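Local structure of transmembrane oligosaccharyl transferase (Archaeoglobus fulgidus, 3WAJ) at residues F230-L235 against R403-M408; D242-S247 against A293-E298; N715-V720 against V763-S768; S794-I799 against P839-A844. The protein is an archaeal membrane enzyme of the STT3/AglB family, joining a GT-C type helical transmembrane region to a core domain and a long-form peripheral domain. All blocks are in the same frame, centred on the assembly; numbering follows the deposited sequence.

Contact 1. Residues F230-L235 against R403-M408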
loop_
_atom_site.group_PDB
_atom_site.type_symbol
_atom_site.label_atom_id
_atom_site.label_comp_id
_atom_site.label_asym_id
_atom_site.label_seq_id
_atom_site.Cartn_x
_atom_site.Cartn_y
_atom_site.Cartn_z
ATOM N N PHE A 230 -32.015 14.923 -7.868
ATOM C CA PHE A 230 -32.691 14.206 -8.941
ATOM C C PHE A 230 -33.955 13.525 -8.402
ATOM O O PHE A 230 -35.062 13.814 -8.851
ATOM C CB PHE A 230 -31.756 13.174 -9.565
ATOM C CG PHE A 230 -32.390 12.367 -10.660
ATOM C CD1 PHE A 230 -32.462 12.866 -11.952
ATOM C CD2 PHE A 230 -32.919 11.109 -10.400
ATOM C CE1 PHE A 230 -33.052 12.119 -12.979
ATOM C CE2 PHE A 230 -33.515 10.357 -11.419
ATOM C CZ PHE A 230 -33.577 10.861 -12.706
ATOM N N PHE A 231 -33.785 12.666 -7.400
ATOM C CA PHE A 231 -34.898 11.896 -6.842
ATOM C C PHE A 231 -35.937 12.728 -6.080
ATOM O O PHE A 231 -37.127 12.440 -6.165
ATOM C CB PHE A 231 -34.383 10.702 -6.013
ATOM C CG PHE A 231 -33.841 9.573 -6.861
ATOM C CD1 PHE A 231 -34.674 8.878 -7.736
ATOM C CD2 PHE A 231 -32.498 9.214 -6.799
ATOM C CE1 PHE A 231 -34.170 7.841 -8.532
ATOM C CE2 PHE A 231 -31.993 8.177 -7.593
ATOM C CZ PHE A 231 -32.826 7.492 -8.453
ATOM N N ALA A 232 -35.502 13.757 -5.354
ATOM C CA ALA A 232 -36.445 14.690 -4.718
ATOM C C ALA A 232 -37.334 15.403 -5.747
ATOM O O ALA A 232 -38.425 15.874 -5.424
ATOM C CB ALA A 232 -35.717 15.703 -3.851
ATOM N N PHE A 233 -36.854 15.482 -6.981
ATOM C CA PHE A 233 -37.626 16.092 -8.052
ATOM C C PHE A 233 -38.520 15.072 -8.767
ATOM O O PHE A 233 -39.737 15.247 -8.787
ATOM C CB PHE A 233 -36.714 16.871 -9.025
ATOM C CG PHE A 233 -36.340 18.263 -8.537
ATOM C CD1 PHE A 233 -36.795 19.394 -9.202
ATOM C CD2 PHE A 233 -35.538 18.438 -7.409
ATOM C CE1 PHE A 233 -36.459 20.684 -8.759
ATOM C CE2 PHE A 233 -35.193 19.728 -6.950
ATOM C CZ PHE A 233 -35.650 20.846 -7.625
ATOM N N VAL A 234 -37.950 13.998 -9.324
ATOM C CA VAL A 234 -38.793 13.037 -10.060
ATOM C C VAL A 234 -39.760 12.256 -9.161
ATOM O O VAL A 234 -40.591 11.498 -9.656
ATOM C CB VAL A 234 -37.991 12.069 -10.957
ATOM C CG1 VAL A 234 -36.951 12.830 -11.763
ATOM C CG2 VAL A 234 -37.337 10.995 -10.117
ATOM N N LEU A 235 -39.652 12.454 -7.849
ATOM C CA LEU A 235 -40.592 11.866 -6.900
ATOM C C LEU A 235 -41.320 12.932 -6.077
ATOM O O LEU A 235 -41.819 12.646 -4.988
ATOM C CB LEU A 235 -39.882 10.868 -5.978
ATOM C CG LEU A 235 -39.107 9.772 -6.709
ATOM C CD1 LEU A 235 -38.279 8.922 -5.752
ATOM C CD2 LEU A 235 -40.053 8.901 -7.503
ATOM N N ARG A 403 -42.343 8.499 3.809
ATOM C CA ARG A 403 -41.781 9.356 2.768
ATOM C C ARG A 403 -40.963 10.643 2.879
ATOM O O ARG A 403 -41.196 11.608 2.150
ATOM C CB ARG A 403 -42.840 9.691 1.712
ATOM C CG ARG A 403 -43.952 10.604 2.204
ATOM C CD ARG A 403 -45.231 10.394 1.410
ATOM N NE ARG A 403 -45.376 9.012 0.961
ATOM C CZ ARG A 403 -46.499 8.499 0.469
ATOM N NH1 ARG A 403 -47.583 9.256 0.362
ATOM N NH2 ARG A 403 -46.539 7.231 0.085
ATOM N N SER A 404 -40.000 10.642 3.796
ATOM C CA SER A 404 -39.092 11.769 3.972
ATOM C C SER A 404 -37.860 11.949 3.093
ATOM O O SER A 404 -37.426 11.007 2.429
ATOM C CB SER A 404 -38.679 11.609 5.435
ATOM O OG SER A 404 -37.761 12.617 5.821
ATOM N N PHE A 405 -37.295 13.153 3.079
ATOM C CA PHE A 405 -36.136 13.416 2.226
ATOM C C PHE A 405 -34.795 12.951 2.819
ATOM O O PHE A 405 -34.054 12.247 2.131
ATOM C CB PHE A 405 -36.056 14.888 1.797
ATOM C CG PHE A 405 -34.777 15.241 1.078
ATOM C CD1 PHE A 405 -33.700 15.781 1.772
ATOM C CD2 PHE A 405 -34.647 15.023 -0.288
ATOM C CE1 PHE A 405 -32.524 16.107 1.119
ATOM C CE2 PHE A 405 -33.467 15.343 -0.952
ATOM C CZ PHE A 405 -32.405 15.886 -0.248
ATOM N N PRO A 406 -34.473 13.350 4.074
ATOM C CA PRO A 406 -33.191 12.898 4.642
ATOM C C PRO A 406 -33.029 11.384 4.627
ATOM O O PRO A 406 -31.947 10.896 4.280
ATOM C CB PRO A 406 -33.247 13.405 6.083
ATOM C CG PRO A 406 -34.080 14.614 6.011
ATOM C CD PRO A 406 -35.148 14.301 4.981
ATOM N N GLU A 407 -34.086 10.660 4.987
ATOM C CA GLU A 407 -34.042 9.202 4.968
ATOM C C GLU A 407 -33.773 8.695 3.550
ATOM O O GLU A 407 -33.003 7.758 3.345
ATOM C CB GLU A 407 -35.344 8.620 5.524
ATOM C CG GLU A 407 -35.299 7.118 5.782
ATOM C CD GLU A 407 -36.403 6.640 6.724
ATOM O OE1 GLU A 407 -37.050 7.495 7.370
ATOM O OE2 GLU A 407 -36.617 5.409 6.818
ATOM N N MET A 408 -34.395 9.327 2.562
ATOM C CA MET A 408 -34.159 8.931 1.181
ATOM C C MET A 408 -32.704 9.185 0.780
ATOM O O MET A 408 -32.089 8.367 0.101
ATOM C CB MET A 408 -35.108 9.651 0.220
ATOM C CG MET A 408 -35.023 9.123 -1.206
ATOM S SD MET A 408 -35.772 10.223 -2.417
ATOM C CE MET A 408 -34.919 11.760 -2.052
#
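A232 and F405 bring the two backbones nearest, their CA atoms 7.1 Å apart, where the last turn of helix 221-234 passes the first turn of helix 405-420. Past this point the chains part, and L235 has already left the helical conformation. Small A232 suits the near point: its CB meets F405 CE2 at 3.7 Å, with CD2 of the same ring almost as close, and the ring lies obliquely to the methyl. F405 reaches across because its CG stands anti to the backbone N (chi1 172°). The meeting is helix-helix packing in the buried part of the GT-C type helical region, made without any hydrogen bond between the segments. The same F405 ring also touches L246 of helix 243-261 and the ring of Y181. M408, one turn further on, is long and flexible enough to reach the helix opposite. Its chain runs outward and then bends at chi3 (54°), which turns SD and CE onto it. SD approaches F231 CB at 3.9 Å, while CE turns toward the backbone, 3.9 Å from A232 N. The F231 ring itself swings away and takes F230 CD2 over its face. L235 CD1 reaches M408 SD more loosely, at 4.4 Å.

Contact 2. Residues D242-S247 against A293-E298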
loop_
_atom_site.group_PDB
_atom_site.type_symbol
_atom_site.label_atom_id
_atom_site.label_comp_id
_atom_site.label_asym_id
_atom_site.label_seq_id
_atom_site.Cartn_x
_atom_site.Cartn_y
_atom_site.Cartn_z
ATOM N N ASP A 242 -38.531 21.193 0.380
ATOM C CA ASP A 242 -38.475 22.570 -0.111
ATOM C C ASP A 242 -37.410 22.617 -1.221
ATOM O O ASP A 242 -36.268 23.063 -1.019
ATOM C CB ASP A 242 -38.184 23.547 1.040
ATOM C CG ASP A 242 -38.070 25.001 0.581
ATOM O OD1 ASP A 242 -38.377 25.314 -0.591
ATOM O OD2 ASP A 242 -37.672 25.839 1.418
ATOM N N ARG A 243 -37.815 22.136 -2.391
ATOM C CA ARG A 243 -36.930 21.938 -3.520
ATOM C C ARG A 243 -36.185 23.200 -3.948
ATOM O O ARG A 243 -35.060 23.111 -4.435
ATOM C CB ARG A 243 -37.722 21.362 -4.693
ATOM C CG ARG A 243 -38.042 19.880 -4.567
ATOM C CD ARG A 243 -38.988 19.431 -5.682
ATOM N NE ARG A 243 -40.236 18.909 -5.126
ATOM C CZ ARG A 243 -41.386 19.573 -5.087
ATOM N NH1 ARG A 243 -41.475 20.788 -5.600
ATOM N NH2 ARG A 243 -42.453 19.008 -4.546
ATOM N N LYS A 244 -36.794 24.371 -3.776
ATOM C CA LYS A 244 -36.085 25.610 -4.113
ATOM C C LYS A 244 -34.901 25.869 -3.174
ATOM O O LYS A 244 -33.805 26.223 -3.626
ATOM C CB LYS A 244 -37.019 26.822 -4.178
ATOM C CG LYS A 244 -37.667 26.999 -5.547
ATOM C CD LYS A 244 -38.166 28.417 -5.788
ATOM C CE LYS A 244 -39.196 28.842 -4.750
ATOM N NZ LYS A 244 -39.432 30.317 -4.822
ATOM N N ASN A 245 -35.119 25.683 -1.876
ATOM C CA ASN A 245 -34.036 25.820 -0.915
ATOM C C ASN A 245 -33.042 24.646 -0.955
ATOM O O ASN A 245 -31.836 24.853 -0.785
ATOM C CB ASN A 245 -34.571 26.089 0.511
ATOM C CG ASN A 245 -34.944 27.555 0.733
ATOM O OD1 ASN A 245 -34.167 28.467 0.429
ATOM N ND2 ASN A 245 -36.145 27.785 1.263
ATOM N N LEU A 246 -33.538 23.431 -1.192
ATOM C CA LEU A 246 -32.670 22.261 -1.361
ATOM C C LEU A 246 -31.655 22.553 -2.459
ATOM O O LEU A 246 -30.472 22.237 -2.334
ATOM C CB LEU A 246 -33.482 21.018 -1.735
ATOM C CG LEU A 246 -32.673 19.849 -2.304
ATOM C CD1 LEU A 246 -31.771 19.270 -1.229
ATOM C CD2 LEU A 246 -33.557 18.767 -2.885
ATOM N N SER A 247 -32.139 23.183 -3.524
ATOM C CA SER A 247 -31.314 23.556 -4.659
ATOM C C SER A 247 -30.369 24.714 -4.346
ATOM O O SER A 247 -29.185 24.662 -4.698
ATOM C CB SER A 247 -32.198 23.919 -5.850
ATOM O OG SER A 247 -33.174 22.923 -6.056
ATOM N N ALA A 293 -29.842 24.941 -12.145
ATOM C CA ALA A 293 -30.849 24.554 -13.130
ATOM C C ALA A 293 -32.053 23.960 -12.413
ATOM O O ALA A 293 -33.205 24.236 -12.774
ATOM C CB ALA A 293 -30.283 23.584 -14.131
ATOM N N PHE A 294 -31.779 23.147 -11.394
ATOM C CA PHE A 294 -32.833 22.581 -10.562
ATOM C C PHE A 294 -33.663 23.660 -9.898
ATOM O O PHE A 294 -34.880 23.567 -9.852
ATOM C CB PHE A 294 -32.228 21.708 -9.478
ATOM C CG PHE A 294 -32.053 20.283 -9.883
ATOM C CD1 PHE A 294 -33.135 19.411 -9.881
ATOM C CD2 PHE A 294 -30.806 19.802 -10.256
ATOM C CE1 PHE A 294 -32.969 18.078 -10.251
ATOM C CE2 PHE A 294 -30.638 18.475 -10.623
ATOM C CZ PHE A 294 -31.718 17.611 -10.621
ATOM N N TYR A 295 -32.988 24.664 -9.356
ATOM C CA TYR A 295 -33.658 25.790 -8.733
ATOM C C TYR A 295 -34.643 26.413 -9.710
ATOM O O TYR A 295 -35.824 26.601 -9.388
ATOM C CB TYR A 295 -32.626 26.845 -8.310
ATOM C CG TYR A 295 -33.234 28.103 -7.718
ATOM C CD1 TYR A 295 -34.005 28.047 -6.561
ATOM C CD2 TYR A 295 -33.013 29.346 -8.298
ATOM C CE1 TYR A 295 -34.550 29.192 -6.010
ATOM C CE2 TYR A 295 -33.552 30.500 -7.747
ATOM C CZ TYR A 295 -34.322 30.412 -6.607
ATOM O OH TYR A 295 -34.866 31.555 -6.064
ATOM N N GLN A 296 -34.135 26.729 -10.896
ATOM C CA GLN A 296 -34.944 27.265 -11.977
ATOM C C GLN A 296 -36.097 26.331 -12.391
ATOM O O GLN A 296 -37.210 26.789 -12.671
ATOM C CB GLN A 296 -34.055 27.568 -13.183
ATOM C CG GLN A 296 -34.806 28.218 -14.317
ATOM C CD GLN A 296 -35.548 29.473 -13.885
ATOM O OE1 GLN A 296 -34.955 30.412 -13.353
ATOM N NE2 GLN A 296 -36.852 29.488 -14.107
ATOM N N ILE A 297 -35.838 25.029 -12.430
ATOM C CA ILE A 297 -36.892 24.081 -12.765
ATOM C C ILE A 297 -38.035 24.214 -11.754
ATOM O O ILE A 297 -39.222 24.305 -12.140
ATOM C CB ILE A 297 -36.362 22.633 -12.871
ATOM C CG1 ILE A 297 -35.536 22.477 -14.151
ATOM C CG2 ILE A 297 -37.499 21.645 -12.884
ATOM C CD1 ILE A 297 -34.797 21.156 -14.260
ATOM N N GLU A 298 -37.683 24.279 -10.470
ATOM C CA GLU A 298 -38.691 24.468 -9.428
ATOM C C GLU A 298 -39.468 25.799 -9.600
ATOM O O GLU A 298 -40.697 25.844 -9.421
ATOM C CB GLU A 298 -38.075 24.339 -8.033
ATOM C CG GLU A 298 -39.106 24.225 -6.892
ATOM C CD GLU A 298 -40.086 23.057 -7.049
ATOM O OE1 GLU A 298 -39.681 22.000 -7.578
ATOM O OE2 GLU A 298 -41.267 23.196 -6.624
#
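The salt bridge from R243 to E298 lies in an antiparallel pair of membrane-region helices, 243-261 and 278-303, whose short segments run at 166° with axes 8.4 Å apart. A single nitrogen of R243 serves both carboxylate oxygens: NH1 is 2.6 Å from E298 OE2, and it donates a somewhat bent hydrogen bond to E298 OE1 at 2.9 Å. OE1 is met on its syn side but well out of the carboxylate plane, and the guanidinium and carboxylate planes are turned 43° apart. E298 folds at chi2 (57°), which brings its carboxylate in beside CB and CD of R243. D302 OD1 lies close to E298 OE2, so the arginine's charge would be expected to offset some repulsion between the two acids.

K244 uses its aliphatic stem. CG packs on E298 CG, and CD reaches Y295 CE1 at 3.7 Å, the lysine chain slanting across the tyrosine. Y295 CD1 also rests against the backbone, 3.5 Å from K244 O. S247 is small enough to let the helices come close, with its CB 3.8 Å from Y295 CB and its OG near F294 CB.

Neighbouring helices flank the pair on its F294 side: F294 and S247 meet F233 and M229 of helix 221-234, while F294 and E298 touch V320 and M316, respectively, of helix 315-332.

Contact 3. Residues N715-V720 against V763-S768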
loop_
_atom_site.group_PDB
_atom_site.type_symbol
_atom_site.label_atom_id
_atom_site.label_comp_id
_atom_site.label_asym_id
_atom_site.label_seq_id
_atom_site.Cartn_x
_atom_site.Cartn_y
_atom_site.Cartn_z
ATOM N N ASN A 715 25.952 -23.549 11.082
ATOM C CA ASN A 715 27.045 -23.986 10.211
ATOM C C ASN A 715 26.992 -25.477 9.915
ATOM O O ASN A 715 27.738 -25.989 9.068
ATOM C CB ASN A 715 28.397 -23.628 10.829
ATOM C CG ASN A 715 28.787 -22.211 10.555
ATOM O OD1 ASN A 715 28.601 -21.717 9.442
ATOM N ND2 ASN A 715 29.315 -21.532 11.568
ATOM N N ASN A 716 26.102 -26.162 10.625
ATOM C CA ASN A 716 25.857 -27.578 10.431
ATOM C C ASN A 716 24.662 -27.789 9.498
ATOM O O ASN A 716 23.501 -27.668 9.916
ATOM C CB ASN A 716 25.569 -28.205 11.787
ATOM C CG ASN A 716 25.518 -29.714 11.739
ATOM O OD1 ASN A 716 25.015 -30.318 10.781
ATOM N ND2 ASN A 716 26.039 -30.338 12.789
ATOM N N GLU A 717 24.948 -28.115 8.242
ATOM C CA GLU A 717 23.913 -28.307 7.235
ATOM C C GLU A 717 22.906 -29.387 7.612
ATOM O O GLU A 717 21.700 -29.238 7.364
ATOM C CB GLU A 717 24.544 -28.586 5.857
ATOM C CG GLU A 717 25.466 -27.478 5.368
ATOM C CD GLU A 717 25.869 -27.624 3.901
ATOM O OE1 GLU A 717 27.078 -27.571 3.616
ATOM O OE2 GLU A 717 24.985 -27.756 3.029
ATOM N N SER A 718 23.384 -30.477 8.210
ATOM C CA SER A 718 22.486 -31.594 8.530
ATOM C C SER A 718 21.465 -31.200 9.596
ATOM O O SER A 718 20.253 -31.416 9.434
ATOM C CB SER A 718 23.264 -32.828 8.972
ATOM O OG SER A 718 22.370 -33.915 9.079
ATOM N N GLN A 719 21.963 -30.595 10.673
ATOM C CA GLN A 719 21.095 -30.139 11.765
ATOM C C GLN A 719 20.124 -29.072 11.259
ATOM O O GLN A 719 18.936 -29.114 11.584
ATOM C CB GLN A 719 21.915 -29.620 12.961
ATOM C CG GLN A 719 21.155 -29.691 14.279
ATOM C CD GLN A 719 21.841 -28.942 15.428
ATOM O OE1 GLN A 719 22.789 -28.189 15.215
ATOM N NE2 GLN A 719 21.349 -29.145 16.650
ATOM N N VAL A 720 20.624 -28.131 10.452
ATOM C CA VAL A 720 19.761 -27.110 9.864
ATOM C C VAL A 720 18.648 -27.788 9.063
ATOM O O VAL A 720 17.460 -27.551 9.308
ATOM C CB VAL A 720 20.535 -26.120 8.968
ATOM C CG1 VAL A 720 19.569 -25.368 8.051
ATOM C CG2 VAL A 720 21.353 -25.130 9.820
ATOM N N VAL A 763 25.822 -24.159 -3.029
ATOM C CA VAL A 763 25.190 -23.321 -2.021
ATOM C C VAL A 763 25.083 -24.101 -0.706
ATOM O O VAL A 763 24.724 -25.281 -0.701
ATOM C CB VAL A 763 23.788 -22.850 -2.488
ATOM C CG1 VAL A 763 22.867 -24.045 -2.706
ATOM C CG2 VAL A 763 23.171 -21.868 -1.490
ATOM N N LYS A 764 25.403 -23.461 0.415
ATOM C CA LYS A 764 25.268 -24.160 1.687
ATOM C C LYS A 764 23.814 -24.190 2.132
ATOM O O LYS A 764 23.065 -23.226 1.919
ATOM C CB LYS A 764 26.177 -23.568 2.773
ATOM C CG LYS A 764 27.620 -23.979 2.600
ATOM C CD LYS A 764 28.489 -23.606 3.794
ATOM C CE LYS A 764 28.535 -22.101 4.023
ATOM N NZ LYS A 764 29.703 -21.712 4.872
ATOM N N ILE A 765 23.418 -25.314 2.729
ATOM C CA ILE A 765 22.070 -25.456 3.266
ATOM C C ILE A 765 22.032 -24.779 4.639
ATOM O O ILE A 765 22.461 -25.351 5.638
ATOM C CB ILE A 765 21.632 -26.933 3.290
ATOM C CG1 ILE A 765 21.618 -27.453 1.853
ATOM C CG2 ILE A 765 20.251 -27.083 3.944
ATOM C CD1 ILE A 765 21.164 -28.864 1.716
ATOM N N ALA A 766 21.548 -23.536 4.653
ATOM C CA ALA A 766 21.593 -22.659 5.826
ATOM C C ALA A 766 20.719 -21.436 5.604
ATOM O O ALA A 766 20.537 -21.005 4.461
ATOM C CB ALA A 766 23.021 -22.220 6.103
ATOM N N PRO A 767 20.192 -20.855 6.699
ATOM C CA PRO A 767 19.405 -19.640 6.505
ATOM C C PRO A 767 20.354 -18.455 6.300
ATOM O O PRO A 767 21.560 -18.661 6.251
ATOM C CB PRO A 767 18.633 -19.507 7.825
ATOM C CG PRO A 767 19.542 -20.106 8.858
ATOM C CD PRO A 767 20.265 -21.257 8.121
ATOM N N SER A 768 19.821 -17.244 6.176
ATOM C CA SER A 768 20.630 -16.073 5.838
ATOM C C SER A 768 19.835 -14.836 6.240
ATOM O O SER A 768 18.695 -14.945 6.727
ATOM C CB SER A 768 20.914 -16.045 4.343
ATOM O OG SER A 768 19.724 -15.713 3.624
#
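E717 and V720, on the first turn of helix 717-732, rest on the irregular chain 763-768 that leads from helix 740-755 into strand 771-776 of the five-stranded mixed sheet. The turn opens with N716 as N-cap: its OD1 accepts from Q719 N at 3.1 Å along a nearly straight bond (174°), the donor standing above the carbonyl plane. Asparagine suits this place because its short side chain can fold back onto an amide of the first turn.

E717 follows, with an extended chain that reaches the loop. Its OE2 receives I765 N at 2.9 Å and 169°, so the peptide N-H of a buried isoleucine in a loop is satisfied by a side chain. The N-H comes from above the carboxylate plane, 61° out of it. The same OE2 lies 3.5 Å from I765 CB, and E717 CG lies near I765 O. OE1 lies against the aliphatic stem of K764, 3.8 Å from CG, for the ammonium points elsewhere and makes a weak bond to T806. A carboxylate at a helix start would also be favoured by the helix dipole.

V720, one turn on, brings its branched apolar end to the loop and to V745 of helix 740-755. W705 packs on both V720 and P767. V720 CG1, anti to the backbone N, meets I765 O at 3.8 Å and P767 CD at 4.2 Å.

Contact 4. Residues S794-I799 against P839-A844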
loop_
_atom_site.group_PDB
_atom_site.type_symbol
_atom_site.label_atom_id
_atom_site.label_comp_id
_atom_site.label_asym_id
_atom_site.label_seq_id
_atom_site.Cartn_x
_atom_site.Cartn_y
_atom_site.Cartn_z
ATOM N N SER A 794 38.159 -21.382 -13.343
ATOM C CA SER A 794 37.224 -21.080 -12.255
ATOM C C SER A 794 37.853 -20.175 -11.204
ATOM O O SER A 794 39.042 -20.292 -10.906
ATOM C CB SER A 794 36.711 -22.358 -11.589
ATOM O OG SER A 794 37.635 -22.844 -10.629
ATOM N N VAL A 795 37.050 -19.273 -10.645
ATOM C CA VAL A 795 37.501 -18.424 -9.543
ATOM C C VAL A 795 36.684 -18.709 -8.277
ATOM O O VAL A 795 35.483 -18.991 -8.340
ATOM C CB VAL A 795 37.438 -16.919 -9.885
ATOM C CG1 VAL A 795 38.329 -16.133 -8.940
ATOM C CG2 VAL A 795 37.883 -16.673 -11.312
ATOM N N ASN A 796 37.347 -18.612 -7.128
ATOM C CA ASN A 796 36.773 -18.998 -5.846
ATOM C C ASN A 796 37.290 -18.079 -4.736
ATOM O O ASN A 796 38.462 -17.700 -4.733
ATOM C CB ASN A 796 37.134 -20.460 -5.551
ATOM C CG ASN A 796 36.681 -20.915 -4.179
ATOM O OD1 ASN A 796 37.449 -21.517 -3.433
ATOM N ND2 ASN A 796 35.422 -20.645 -3.845
ATOM N N ALA A 797 36.409 -17.702 -3.815
ATOM C CA ALA A 797 36.770 -16.852 -2.677
ATOM C C ALA A 797 35.757 -17.035 -1.554
ATOM O O ALA A 797 34.581 -17.312 -1.798
ATOM C CB ALA A 797 36.852 -15.391 -3.096
ATOM N N THR A 798 36.200 -16.884 -0.314
ATOM C CA THR A 798 35.269 -17.003 0.805
ATOM C C THR A 798 34.849 -15.605 1.261
ATOM O O THR A 798 35.690 -14.707 1.402
ATOM C CB THR A 798 35.881 -17.826 1.952
ATOM O OG1 THR A 798 36.311 -19.085 1.430
ATOM C CG2 THR A 798 34.873 -18.078 3.062
ATOM N N ILE A 799 33.548 -15.422 1.467
ATOM C CA ILE A 799 32.993 -14.114 1.822
ATOM C C ILE A 799 32.401 -14.195 3.226
ATOM O O ILE A 799 31.729 -15.168 3.548
ATOM C CB ILE A 799 31.896 -13.686 0.821
ATOM C CG1 ILE A 799 32.364 -13.876 -0.632
ATOM C CG2 ILE A 799 31.428 -12.239 1.088
ATOM C CD1 ILE A 799 33.543 -12.981 -1.039
ATOM N N PRO A 839 41.961 -14.499 -0.568
ATOM C CA PRO A 839 42.142 -13.955 -1.919
ATOM C C PRO A 839 41.370 -14.823 -2.901
ATOM O O PRO A 839 40.888 -15.891 -2.510
ATOM C CB PRO A 839 43.646 -14.113 -2.158
ATOM C CG PRO A 839 44.082 -15.182 -1.197
ATOM C CD PRO A 839 43.221 -15.009 0.007
ATOM N N TYR A 840 41.240 -14.387 -4.147
ATOM C CA TYR A 840 40.627 -15.241 -5.155
ATOM C C TYR A 840 41.573 -16.398 -5.500
ATOM O O TYR A 840 42.771 -16.188 -5.721
ATOM C CB TYR A 840 40.321 -14.447 -6.425
ATOM C CG TYR A 840 39.242 -13.388 -6.322
ATOM C CD1 TYR A 840 37.900 -13.723 -6.401
ATOM C CD2 TYR A 840 39.574 -12.047 -6.201
ATOM C CE1 TYR A 840 36.922 -12.754 -6.337
ATOM C CE2 TYR A 840 38.602 -11.070 -6.132
ATOM C CZ TYR A 840 37.281 -11.429 -6.201
ATOM O OH TYR A 840 36.313 -10.456 -6.137
ATOM N N HIS A 841 41.044 -17.616 -5.545
ATOM C CA HIS A 841 41.830 -18.757 -6.007
ATOM C C HIS A 841 41.403 -19.100 -7.436
ATOM O O HIS A 841 40.360 -19.728 -7.643
ATOM C CB HIS A 841 41.645 -19.975 -5.089
ATOM C CG HIS A 841 41.663 -19.644 -3.628
ATOM N ND1 HIS A 841 42.820 -19.322 -2.952
ATOM C CD2 HIS A 841 40.663 -19.586 -2.714
ATOM C CE1 HIS A 841 42.531 -19.075 -1.685
ATOM N NE2 HIS A 841 41.230 -19.227 -1.514
ATOM N N ILE A 842 42.187 -18.662 -8.422
ATOM C CA ILE A 842 41.923 -19.038 -9.808
ATOM C C ILE A 842 42.516 -20.406 -10.039
ATOM O O ILE A 842 43.563 -20.750 -9.473
ATOM C CB ILE A 842 42.606 -18.124 -10.825
ATOM C CG1 ILE A 842 43.329 -16.988 -10.137
ATOM C CG2 ILE A 842 41.627 -17.599 -11.868
ATOM C CD1 ILE A 842 44.357 -16.401 -11.026
ATOM N N LYS A 843 41.865 -21.175 -10.899
ATOM C CA LYS A 843 42.333 -22.502 -11.216
ATOM C C LYS A 843 42.093 -22.729 -12.695
ATOM O O LYS A 843 40.961 -22.620 -13.179
ATOM C CB LYS A 843 41.596 -23.538 -10.367
ATOM C CG LYS A 843 42.020 -24.981 -10.579
ATOM C CD LYS A 843 41.067 -25.922 -9.848
ATOM C CE LYS A 843 41.434 -27.389 -10.040
ATOM N NZ LYS A 843 42.656 -27.770 -9.267
ATOM N N ALA A 844 43.181 -22.999 -13.411
ATOM C CA ALA A 844 43.124 -23.400 -14.807
ATOM C C ALA A 844 43.805 -24.759 -14.901
ATOM O O ALA A 844 45.031 -24.844 -14.862
ATOM C CB ALA A 844 43.828 -22.383 -15.691
#
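V795 and Y840 form the apolar centre of this pairing between strands 792-800 and 835-844, the inner two of the four-stranded antiparallel sheet in the peripheral domain. The valine's two branches serve different partners. CG1, anti to the backbone N (chi1 -161°), meets Y840 CD1 at 3.5 Å, whereas CG2 lies 3.9 Å from I842 CG2, the two side chains alongside, pointing the same way. A797 adds its methyl, CB to Y840 CD1 3.8 Å, and its small size leaves room for the ring. L824 of strand 819-824 packs on both V795 and Y840, while the buried tyrosine sends its OH to Y826 O.

On the other face polar groups take over. N796 and H841 slant past each other, N796 OD1 to H841 CD2 3.8 Å, with amide and ring planes 44° apart. N796 ND2 bonds to E808, and H841 ND1 weakly to E850. Between the two faces runs the backbone ladder. H841 N gives a short bond to N796 O (2.7 Å), but the return bond from N796 N is weak. S794 and K843 exchange two backbone hydrogen bonds. S794 O, which accepts K843 N at 3.0 Å, receives a CA-H contact from I842 CA at 3.3 Å.

Overall arrangement
Contacts 1 and 2 belong to the helical STT3 region, with centres 13 Å apart. Contact 2 is nested along the chain inside the loop closed by contact 1. They touch directly: F233 reaches F294 and S247, and A232 meets R243, so consecutive helices 221-234 and 243-261 bind both into one bundle. Contacts 3 and 4 follow later in the sequence, on the opposite side of the chain's centre. Their centres are 22 Å apart and their nearest atoms about 7 Å, without touching. Centres of contacts 1 and 4 lie about 82 Å apart. The four thus sample both ends of an elongated protein, helix packing at one and helix-loop and sheet contacts at the other.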